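Local coordinates for protein galactonate dehydratase (Zobellia galactanivorans, PDB 5OLC) that is an enzyme of the enolase superfamily, with a mandelate racemase-type N-terminal domain and a TIM-barrel-like C-terminal domain, at residues Leu121-Pro124 and Val125-Leu129. Sequence-based numbering, arbitrary orientation.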
loop_
_atom_site.group_PDB
_atom_site.type_symbol
_atom_site.label_atom_id
_atom_site.label_comp_id
_atom_site.label_asym_id
_atom_site.label_seq_id
_atom_site.Cartn_x
_atom_site.Cartn_y
_atom_site.Cartn_z
ATOM N N LEU A 121 -48.477 -10.023 2.756
ATOM C CA LEU A 121 -48.722 -8.569 2.812
ATOM C C LEU A 121 -49.378 -8.028 1.533
ATOM O O LEU A 121 -49.466 -6.819 1.352
ATOM C CB LEU A 121 -47.417 -7.791 3.145
ATOM C CG LEU A 121 -46.743 -8.076 4.498
ATOM C CD1 LEU A 121 -45.412 -7.394 4.580
ATOM C CD2 LEU A 121 -47.614 -7.642 5.647
ATOM N N ASN A 122 -49.838 -8.929 0.658
ATOM C CA ASN A 122 -50.540 -8.669 -0.611
ATOM C C ASN A 122 -49.873 -7.626 -1.516
ATOM O O ASN A 122 -50.544 -6.766 -2.092
ATOM C CB ASN A 122 -52.004 -8.329 -0.367
ATOM C CG ASN A 122 -52.871 -8.951 -1.426
ATOM O OD1 ASN A 122 -53.060 -8.389 -2.512
ATOM N ND2 ASN A 122 -53.298 -10.192 -1.192
ATOM N N LEU A 123 -48.546 -7.743 -1.663
ATOM C CA LEU A 123 -47.720 -6.853 -2.486
ATOM C C LEU A 123 -46.687 -7.635 -3.297
ATOM O O LEU A 123 -46.174 -8.630 -2.776
ATOM C CB LEU A 123 -46.951 -5.869 -1.584
ATOM C CG LEU A 123 -47.691 -4.649 -1.071
ATOM C CD1 LEU A 123 -46.847 -3.931 -0.050
ATOM C CD2 LEU A 123 -48.054 -3.700 -2.201
ATOM N N PRO A 124 -46.267 -7.181 -4.512
ATOM C CA PRO A 124 -45.169 -7.891 -5.199
ATOM C C PRO A 124 -43.851 -7.764 -4.404
ATOM O O PRO A 124 -43.769 -6.947 -3.471
ATOM C CB PRO A 124 -45.105 -7.219 -6.577
ATOM C CG PRO A 124 -45.685 -5.886 -6.372
ATOM C CD PRO A 124 -46.716 -6.009 -5.286
ATOM N N VAL A 125 -42.841 -8.600 -4.729
ATOM C CA VAL A 125 -41.541 -8.606 -4.041
ATOM C C VAL A 125 -40.778 -7.281 -4.265
ATOM O O VAL A 125 -40.198 -6.762 -3.304
ATOM C CB VAL A 125 -40.687 -9.864 -4.377
ATOM C CG1 VAL A 125 -39.316 -9.813 -3.708
ATOM C CG2 VAL A 125 -41.421 -11.143 -3.978
ATOM N N SER A 126 -40.792 -6.723 -5.511
ATOM C CA SER A 126 -40.086 -5.471 -5.830
ATOM C C SER A 126 -40.513 -4.315 -4.941
ATOM O O SER A 126 -39.655 -3.610 -4.409
ATOM C CB SER A 126 -40.188 -5.109 -7.312
ATOM O OG SER A 126 -41.364 -5.546 -7.974
ATOM N N VAL A 127 -41.829 -4.161 -4.720
ATOM C CA VAL A 127 -42.389 -3.128 -3.850
ATOM C C VAL A 127 -41.967 -3.398 -2.395
ATOM O O VAL A 127 -41.666 -2.462 -1.640
ATOM C CB VAL A 127 -43.924 -3.042 -4.048
ATOM C CG1 VAL A 127 -44.625 -2.305 -2.901
ATOM C CG2 VAL A 127 -44.245 -2.392 -5.389
ATOM N N LEU A 128 -41.898 -4.683 -2.032
ATOM C CA LEU A 128 -41.509 -5.105 -0.691
ATOM C C LEU A 128 -39.986 -5.060 -0.433
ATOM O O LEU A 128 -39.562 -5.191 0.732
ATOM C CB LEU A 128 -42.094 -6.488 -0.380
ATOM C CG LEU A 128 -43.469 -6.476 0.230
ATOM C CD1 LEU A 128 -44.048 -7.829 0.220
ATOM C CD2 LEU A 128 -43.415 -5.980 1.644
ATOM N N LEU A 129 -39.176 -4.887 -1.518
ATOM C CA LEU A 129 -37.709 -4.753 -1.440
ATOM C C LEU A 129 -37.365 -3.252 -1.247
ATOM O O LEU A 129 -36.222 -2.895 -0.934
ATOM C CB LEU A 129 -36.986 -5.300 -2.706
ATOM C CG LEU A 129 -36.793 -6.814 -2.903
ATOM C CD1 LEU A 129 -36.328 -7.119 -4.335
ATOM C CD2 LEU A 129 -35.824 -7.417 -1.881
#
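The torsions of L121 and V127 bring two pairs together, L121 with L128 and L123 with V127, where the chain turns from the end of helix 101-120 into helix 125-128. In L121, CG lies opposite the carbonyl carbon (chi1 -62°) and the chain runs on extended, carrying CD1 to CD2 of L128 at 3.8 Å, the two side chains crossing at about a right angle. V127 has CG1 trans to its own nitrogen (chi1 163°), which presents that methyl to the isopropyl end of L123, with CD2 at 3.8 Å from CG1; its other methyl, CG2, rests 3.9 Å from CG of P124. CD1 of L128 lies 3.9 Å from CB of L123. L121, L123 and P124 of the loop thus meet V127 and L128 of a single helical turn.

This is a compact example of how one helix can end and another begin within a few residues. N122, with positive phi, is the C-prime residue of the Schellman motif that closes helix 101-120, and P124 then leads into 125-128, a short, weakly bonded helical turn. The carbonyl O of P124 accepts a hydrogen bond from N of L128 (3.3 Å), moderately bent (146° at the hydrogen) and with the donor somewhat out of the carbonyl plane. This i to i-4 bond links L128 back to P124.

Across the subunit interface, L121 and L123 pack on L123 and L121 of the second subunit, and V127 on I80 of that same subunit. Within the chain, S126 N is hydrogen-bonded to H317 ND1 of helix 309-321, V125 and L128 lie on W114 of helix 101-120, and V125 also reaches L284 of helix 283-296, so the turn is wedged between the helix it follows and helices of the C-terminal domain.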